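PDB 4AKX: EXOU from Pseudomonas aeruginosa, which probably acts as a patatin-like phospholipase toxin of the type III secretion system and forms a complex with its chaperone SpcU. Local coordinates for residues S599-L611 with N621-A633. Sequence-based numbering, arbitrary orientation.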
ATOM      1  N   SER B 599      11.145   4.821   7.540  1.00 85.66           N
ATOM      2  CA  SER B 599      11.206   3.512   6.893  1.00 82.66           C
ATOM      3  C   SER B 599      11.900   2.487   7.777  1.00 77.90           C
ATOM      4  O   SER B 599      11.320   1.459   8.123  1.00 76.49           O
ATOM      5  CB  SER B 599      11.916   3.609   5.547  1.00 86.22           C
ATOM      6  OG  SER B 599      12.823   4.713   5.538  1.00 97.56           O
ATOM      7  N   ASN B 600      13.133   2.775   8.168  1.00 75.28           N
ATOM      8  CA  ASN B 600      13.815   1.905   9.102  1.00 68.09           C
ATOM      9  C   ASN B 600      13.073   1.687  10.390  1.00 64.19           C
ATOM     10  O   ASN B 600      12.997   0.566  10.849  1.00 67.78           O
ATOM     11  CB  ASN B 600      15.220   2.381   9.384  1.00 70.27           C
ATOM     12  CG  ASN B 600      16.234   1.729   8.490  1.00 72.90           C
ATOM     13  OD1 ASN B 600      15.953   0.753   7.799  1.00 71.93           O
ATOM     14  ND2 ASN B 600      17.424   2.266   8.494  1.00 80.85           N
ATOM     15  N   VAL B 601      12.505   2.734  10.976  1.00 63.14           N
ATOM     16  CA  VAL B 601      11.729   2.544  12.217  1.00 63.53           C
ATOM     17  C   VAL B 601      10.540   1.599  12.047  1.00 63.56           C
ATOM     18  O   VAL B 601      10.193   0.856  12.970  1.00 62.85           O
ATOM     19  CB  VAL B 601      11.190   3.846  12.798  1.00 63.47           C
ATOM     20  CG1 VAL B 601      10.411   3.549  14.050  1.00 60.16           C
ATOM     21  CG2 VAL B 601      12.330   4.766  13.127  1.00 71.91           C
ATOM     22  N   ALA B 602       9.903   1.651  10.878  1.00 63.96           N
ATOM     23  CA  ALA B 602       8.734   0.831  10.620  1.00 62.97           C
ATOM     24  C   ALA B 602       9.146  -0.626  10.684  1.00 65.08           C
ATOM     25  O   ALA B 602       8.462  -1.448  11.289  1.00 68.51           O
ATOM     26  CB  ALA B 602       8.136   1.156   9.268  1.00 60.65           C
ATOM     27  N   LEU B 603      10.308  -0.925  10.114  1.00 63.90           N
ATOM     28  CA  LEU B 603      10.778  -2.292  10.011  1.00 62.12           C
ATOM     29  C   LEU B 603      10.976  -2.887  11.393  1.00 66.13           C
ATOM     30  O   LEU B 603      10.637  -4.060  11.646  1.00 69.75           O
ATOM     31  CB  LEU B 603      12.093  -2.338   9.249  1.00 60.10           C
ATOM     32  CG  LEU B 603      12.658  -3.696   8.878  1.00 56.91           C
ATOM     33  CD1 LEU B 603      11.772  -4.315   7.830  1.00 62.60           C
ATOM     34  CD2 LEU B 603      14.037  -3.522   8.276  1.00 61.75           C
ATOM     35  N   LEU B 604      11.528  -2.086  12.292  1.00 62.03           N
ATOM     36  CA  LEU B 604      11.899  -2.619  13.581  1.00 61.69           C
ATOM     37  C   LEU B 604      10.704  -2.652  14.501  1.00 62.20           C
ATOM     38  O   LEU B 604      10.589  -3.544  15.334  1.00 56.94           O
ATOM     39  CB  LEU B 604      13.028  -1.811  14.209  1.00 64.61           C
ATOM     40  CG  LEU B 604      14.222  -1.439  13.339  1.00 64.02           C
ATOM     41  CD1 LEU B 604      14.627  -0.034  13.730  1.00 73.07           C
ATOM     42  CD2 LEU B 604      15.373  -2.402  13.568  1.00 63.67           C
ATOM     43  N   ARG B 605       9.819  -1.664  14.368  1.00 64.95           N
ATOM     44  CA  ARG B 605       8.611  -1.658  15.161  1.00 64.93           C
ATOM     45  C   ARG B 605       7.833  -2.936  14.808  1.00 66.29           C
ATOM     46  O   ARG B 605       7.004  -3.430  15.583  1.00 67.04           O
ATOM     47  CB  ARG B 605       7.798  -0.399  14.898  1.00 67.61           C
ATOM     48  CG  ARG B 605       7.815   0.633  16.020  1.00 77.62           C
ATOM     49  CD  ARG B 605       6.610   0.455  16.948  1.00 94.89           C
ATOM     50  NE  ARG B 605       5.926   1.722  17.286  1.00110.51           N
ATOM     51  CZ  ARG B 605       4.914   1.829  18.159  1.00109.65           C
ATOM     52  NH1 ARG B 605       4.453   0.752  18.793  1.00104.31           N
ATOM     53  NH2 ARG B 605       4.360   3.012  18.402  1.00108.33           N
ATOM     54  N   ARG B 606       8.178  -3.517  13.669  1.00 62.92           N
ATOM     55  CA  ARG B 606       7.516  -4.724  13.216  1.00 63.16           C
ATOM     56  C   ARG B 606       8.242  -5.945  13.740  1.00 62.36           C
ATOM     57  O   ARG B 606       7.626  -6.952  14.055  1.00 60.59           O
ATOM     58  CB  ARG B 606       7.488  -4.755  11.700  1.00 61.78           C
ATOM     59  CG  ARG B 606       6.966  -6.038  11.097  1.00 62.67           C
ATOM     60  CD  ARG B 606       6.934  -5.912   9.584  1.00 65.77           C
ATOM     61  NE  ARG B 606       6.716  -7.200   8.939  1.00 70.57           N
ATOM     62  CZ  ARG B 606       7.611  -8.184   8.876  1.00 69.06           C
ATOM     63  NH1 ARG B 606       8.813  -8.063   9.435  1.00 64.84           N
ATOM     64  NH2 ARG B 606       7.305  -9.289   8.225  1.00 73.31           N
ATOM     65  N   ALA B 607       9.564  -5.865  13.795  1.00 61.43           N
ATOM     66  CA  ALA B 607      10.350  -6.954  14.337  1.00 55.85           C
ATOM     67  C   ALA B 607       9.971  -7.125  15.797  1.00 59.35           C
ATOM     68  O   ALA B 607       9.862  -8.234  16.288  1.00 76.08           O
ATOM     69  CB  ALA B 607      11.835  -6.679  14.178  1.00 48.37           C
ATOM     70  N   GLU B 608       9.683  -6.024  16.468  1.00 60.23           N
ATOM     71  CA  GLU B 608       9.273  -6.065  17.858  1.00 60.02           C
ATOM     72  C   GLU B 608       7.997  -6.881  17.986  1.00 62.59           C
ATOM     73  O   GLU B 608       7.830  -7.649  18.930  1.00 66.28           O
ATOM     74  CB  GLU B 608       9.025  -4.637  18.350  1.00 65.54           C
ATOM     75  CG  GLU B 608       9.369  -4.361  19.805  1.00 67.83           C
ATOM     76  CD  GLU B 608       9.179  -2.882  20.189  1.00 80.53           C
ATOM     77  OE1 GLU B 608       9.052  -2.029  19.295  1.00 80.84           O
ATOM     78  OE2 GLU B 608       9.125  -2.562  21.400  1.00 97.88           O
ATOM     79  N   GLU B 609       7.103  -6.702  17.017  1.00 64.23           N
ATOM     80  CA  GLU B 609       5.775  -7.318  17.024  1.00 63.77           C
ATOM     81  C   GLU B 609       5.945  -8.812  16.861  1.00 64.10           C
ATOM     82  O   GLU B 609       5.338  -9.601  17.602  1.00 64.81           O
ATOM     83  CB  GLU B 609       4.942  -6.753  15.853  1.00 69.82           C
ATOM     84  CG  GLU B 609       3.459  -7.091  15.840  1.00 78.20           C
ATOM     85  CD  GLU B 609       2.792  -6.874  17.188  1.00 91.17           C
ATOM     86  OE1 GLU B 609       3.551  -6.658  18.171  1.00 98.18           O
ATOM     87  OE2 GLU B 609       1.525  -6.933  17.275  1.00 89.23           O
ATOM     88  N   GLN B 610       6.759  -9.192  15.869  1.00 58.15           N
ATOM     89  CA  GLN B 610       7.136 -10.580  15.628  1.00 58.83           C
ATOM     90  C   GLN B 610       7.662 -11.261  16.884  1.00 59.93           C
ATOM     91  O   GLN B 610       7.182 -12.333  17.286  1.00 62.78           O
ATOM     92  CB  GLN B 610       8.187 -10.656  14.536  1.00 54.62           C
ATOM     93  CG  GLN B 610       7.630 -11.211  13.244  1.00 61.09           C
ATOM     94  CD  GLN B 610       8.413 -10.772  12.039  1.00 65.75           C
ATOM     95  OE1 GLN B 610       9.472 -10.160  12.149  1.00 70.86           O
ATOM     96  NE2 GLN B 610       7.898 -11.088  10.877  1.00 78.08           N
ATOM     97  N   LEU B 611       8.630 -10.603  17.508  1.00 56.58           N
ATOM     98  CA  LEU B 611       9.262 -11.069  18.722  1.00 51.80           C
ATOM     99  C   LEU B 611       8.285 -11.190  19.853  1.00 55.25           C
ATOM    100  O   LEU B 611       8.258 -12.215  20.499  1.00 59.90           O
ATOM    101  CB  LEU B 611      10.373 -10.113  19.134  1.00 49.15           C
ATOM    102  CG  LEU B 611      11.633 -10.033  18.276  1.00 51.24           C
ATOM    103  CD1 LEU B 611      12.557  -8.998  18.891  1.00 56.17           C
ATOM    104  CD2 LEU B 611      12.354 -11.376  18.116  1.00 48.19           C
ATOM    105  N   ASN B 621      13.925 -16.922  14.670  1.00 70.69           N
ATOM    106  CA  ASN B 621      14.855 -16.816  13.562  1.00 78.39           C
ATOM    107  C   ASN B 621      14.285 -15.901  12.488  1.00 76.39           C
ATOM    108  O   ASN B 621      14.998 -15.062  11.949  1.00 73.52           O
ATOM    109  CB  ASN B 621      15.216 -18.197  12.997  1.00 85.06           C
ATOM    110  CG  ASN B 621      15.875 -19.101  14.038  1.00 89.74           C
ATOM    111  OD1 ASN B 621      16.785 -18.678  14.757  1.00 91.29           O
ATOM    112  ND2 ASN B 621      15.411 -20.349  14.126  1.00 91.58           N
ATOM    113  N   GLN B 622      12.981 -16.007  12.243  1.00 76.59           N
ATOM    114  CA  GLN B 622      12.374 -15.307  11.116  1.00 78.74           C
ATOM    115  C   GLN B 622      12.335 -13.833  11.375  1.00 77.55           C
ATOM    116  O   GLN B 622      12.393 -13.022  10.445  1.00 80.39           O
ATOM    117  CB  GLN B 622      10.956 -15.789  10.868  1.00 87.25           C
ATOM    118  CG  GLN B 622      10.460 -15.491   9.461  1.00 92.76           C
ATOM    119  CD  GLN B 622      11.421 -15.994   8.398  1.00101.97           C
ATOM    120  OE1 GLN B 622      11.888 -15.231   7.551  1.00106.88           O
ATOM    121  NE2 GLN B 622      11.742 -17.280   8.455  1.00106.74           N
ATOM    122  N   ALA B 623      12.222 -13.485  12.650  1.00 72.18           N
ATOM    123  CA  ALA B 623      12.219 -12.099  13.050  1.00 66.83           C
ATOM    124  C   ALA B 623      13.478 -11.481  12.528  1.00 68.86           C
ATOM    125  O   ALA B 623      13.439 -10.571  11.714  1.00 78.39           O
ATOM    126  CB  ALA B 623      12.174 -11.995  14.556  1.00 71.20           C
ATOM    127  N   LEU B 624      14.597 -12.058  12.945  1.00 69.61           N
ATOM    128  CA  LEU B 624      15.921 -11.573  12.611  1.00 65.26           C
ATOM    129  C   LEU B 624      16.179 -11.573  11.113  1.00 66.83           C
ATOM    130  O   LEU B 624      16.799 -10.649  10.590  1.00 70.20           O
ATOM    131  CB  LEU B 624      16.979 -12.414  13.333  1.00 66.50           C
ATOM    132  CG  LEU B 624      16.730 -12.739  14.826  1.00 62.64           C
ATOM    133  CD1 LEU B 624      17.258 -14.114  15.200  1.00 65.64           C
ATOM    134  CD2 LEU B 624      17.332 -11.692  15.749  1.00 60.92           C
ATOM    135  N   ASN B 625      15.699 -12.582  10.403  1.00 67.81           N
ATOM    136  CA  ASN B 625      15.927 -12.575   8.966  1.00 73.02           C
ATOM    137  C   ASN B 625      15.213 -11.408   8.323  1.00 78.38           C
ATOM    138  O   ASN B 625      15.774 -10.768   7.404  1.00 80.68           O
ATOM    139  CB  ASN B 625      15.500 -13.867   8.299  1.00 74.80           C
ATOM    140  CG  ASN B 625      16.195 -15.064   8.869  1.00 76.70           C
ATOM    141  OD1 ASN B 625      17.418 -15.176   8.809  1.00 77.15           O
ATOM    142  ND2 ASN B 625      15.411 -15.983   9.434  1.00 80.54           N
ATOM    143  N   ASP B 626      13.992 -11.101   8.806  1.00 72.39           N
ATOM    144  CA  ASP B 626      13.238  -9.975   8.231  1.00 74.23           C
ATOM    145  C   ASP B 626      14.111  -8.713   8.242  1.00 71.23           C
ATOM    146  O   ASP B 626      14.278  -8.044   7.210  1.00 74.79           O
ATOM    147  CB  ASP B 626      11.901  -9.764   8.929  1.00 75.87           C
ATOM    148  CG  ASP B 626      10.797 -10.720   8.410  1.00 92.13           C
ATOM    149  OD1 ASP B 626      11.087 -11.631   7.583  1.00 95.12           O
ATOM    150  OD2 ASP B 626       9.627 -10.556   8.834  1.00 88.72           O
ATOM    151  N   ILE B 627      14.776  -8.508   9.373  1.00 62.74           N
ATOM    152  CA  ILE B 627      15.814  -7.502   9.546  1.00 63.09           C
ATOM    153  C   ILE B 627      17.055  -7.612   8.639  1.00 69.32           C
ATOM    154  O   ILE B 627      17.430  -6.648   7.986  1.00 67.73           O
ATOM    155  CB  ILE B 627      16.236  -7.454  11.012  1.00 58.87           C
ATOM    156  CG1 ILE B 627      15.064  -6.963  11.827  1.00 57.30           C
ATOM    157  CG2 ILE B 627      17.418  -6.529  11.225  1.00 59.95           C
ATOM    158  CD1 ILE B 627      15.365  -6.854  13.297  1.00 65.50           C
ATOM    159  N   VAL B 628      17.725  -8.754   8.625  1.00 74.62           N
ATOM    160  CA  VAL B 628      18.840  -8.903   7.697  1.00 82.10           C
ATOM    161  C   VAL B 628      18.407  -8.557   6.271  1.00 87.28           C
ATOM    162  O   VAL B 628      19.119  -7.868   5.564  1.00 93.64           O
ATOM    163  CB  VAL B 628      19.442 -10.316   7.739  1.00 85.01           C
ATOM    164  CG1 VAL B 628      20.259 -10.600   6.490  1.00 91.20           C
ATOM    165  CG2 VAL B 628      20.288 -10.487   8.987  1.00 84.75           C
ATOM    166  N   ASP B 629      17.226  -9.004   5.861  1.00 89.24           N
ATOM    167  CA  ASP B 629      16.882  -8.961   4.445  1.00 97.85           C
ATOM    168  C   ASP B 629      16.445  -7.586   3.982  1.00 94.88           C
ATOM    169  O   ASP B 629      16.414  -7.321   2.780  1.00 95.21           O
ATOM    170  CB  ASP B 629      15.803  -9.998   4.105  1.00110.67           C
ATOM    171  CG  ASP B 629      16.346 -11.429   4.083  1.00120.36           C
ATOM    172  OD1 ASP B 629      17.425 -11.664   4.677  1.00126.39           O
ATOM    173  OD2 ASP B 629      15.685 -12.321   3.483  1.00122.04           O
ATOM    174  N   ASN B 630      16.137  -6.702   4.933  1.00 91.27           N
ATOM    175  CA  ASN B 630      15.328  -5.507   4.636  1.00 91.30           C
ATOM    176  C   ASN B 630      15.743  -4.200   5.298  1.00 90.50           C
ATOM    177  O   ASN B 630      15.024  -3.199   5.213  1.00 98.75           O
ATOM    178  CB  ASN B 630      13.866  -5.778   4.968  1.00 87.03           C
ATOM    179  CG  ASN B 630      13.254  -6.789   4.049  1.00 87.17           C
ATOM    180  OD1 ASN B 630      12.863  -6.461   2.916  1.00 87.34           O
ATOM    181  ND2 ASN B 630      13.198  -8.042   4.506  1.00 82.66           N
ATOM    182  N   TYR B 631      16.885  -4.211   5.963  1.00 93.98           N
ATOM    183  CA  TYR B 631      17.371  -3.053   6.684  1.00 93.18           C
ATOM    184  C   TYR B 631      18.348  -2.382   5.771  1.00105.32           C
ATOM    185  O   TYR B 631      19.306  -3.016   5.321  1.00114.72           O
ATOM    186  CB  TYR B 631      18.096  -3.519   7.936  1.00 94.10           C
ATOM    187  CG  TYR B 631      18.472  -2.445   8.929  1.00 95.81           C
ATOM    188  CD1 TYR B 631      19.657  -1.722   8.803  1.00107.15           C
ATOM    189  CD2 TYR B 631      17.699  -2.226  10.052  1.00 93.45           C
ATOM    190  CE1 TYR B 631      20.016  -0.763   9.742  1.00107.81           C
ATOM    191  CE2 TYR B 631      18.044  -1.269  10.991  1.00 95.43           C
ATOM    192  CZ  TYR B 631      19.195  -0.541  10.836  1.00102.35           C
ATOM    193  OH  TYR B 631      19.529   0.390  11.802  1.00107.42           O
ATOM    194  N   SER B 632      18.101  -1.106   5.469  1.00114.44           N
ATOM    195  CA  SER B 632      19.022  -0.317   4.642  1.00117.29           C
ATOM    196  C   SER B 632      19.978   0.493   5.518  1.00115.77           C
ATOM    197  O   SER B 632      19.547   1.373   6.267  1.00105.83           O
ATOM    198  CB  SER B 632      18.245   0.609   3.692  1.00119.92           C
ATOM    199  OG  SER B 632      17.232  -0.103   2.990  1.00115.65           O
ATOM    200  N   ALA B 633      21.269   0.166   5.443  1.00125.51           N
ATOM    201  CA  ALA B 633      22.328   0.997   6.040  1.00139.44           C
ATOM    202  C   ALA B 633      22.342   2.388   5.409  1.00144.14           C
ATOM    203  O   ALA B 633      23.266   2.725   4.665  1.00151.48           O
ATOM    204  CB  ALA B 633      23.689   0.333   5.862  1.00145.45           C
TER
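Arg-606 and Gln-610 both reach Asp-626, the arginine in a salt bridge, across an antiparallel helical hairpin in the C-terminal region of ExoU, formed by helices 598-613 and 617-630; the axes of 599-611 and 621-630 are 9.1 Å apart at their closest. The arginine chain, extended from CG to NE with CG anti to the backbone N (chi1 173°), brings the guanidinium end-on to the carboxylate, which lies at its edge with the two planes 35° apart. The backbones come closest where Ala-607 faces Ala-623, CA to CA 5.6 Å; each methyl is met by a larger side chain, Ala-607 CB by Ile-627 CD1 at 3.6 Å and Ala-623 CB by Leu-611 CD2. Toward the start of 599-611, Leu-603 CD1 lies against Asn-630 CB (3.8 Å), the side chains crossing at about a right angle, while Leu-604 CD2 comes to the edge of the Tyr-631 ring, 3.9 Å from CE2. The Asn-600 amide lies over one face of that ring, tilted by 20°, and its ND2 donates to Ser-632 O at 3.2 Å. Helix 561-591 covers Leu-604 and Ile-627; two SpcU chains also pack here, one accepting a bond from Arg-606 NH2 at Val-49 O. A single oxygen, Asp-626 OD2, takes both salt-bridge bonds, from Arg-606 NH1 and NH2, and a hydrogen bond from Gln-610 NE2, each 2.7 Å long.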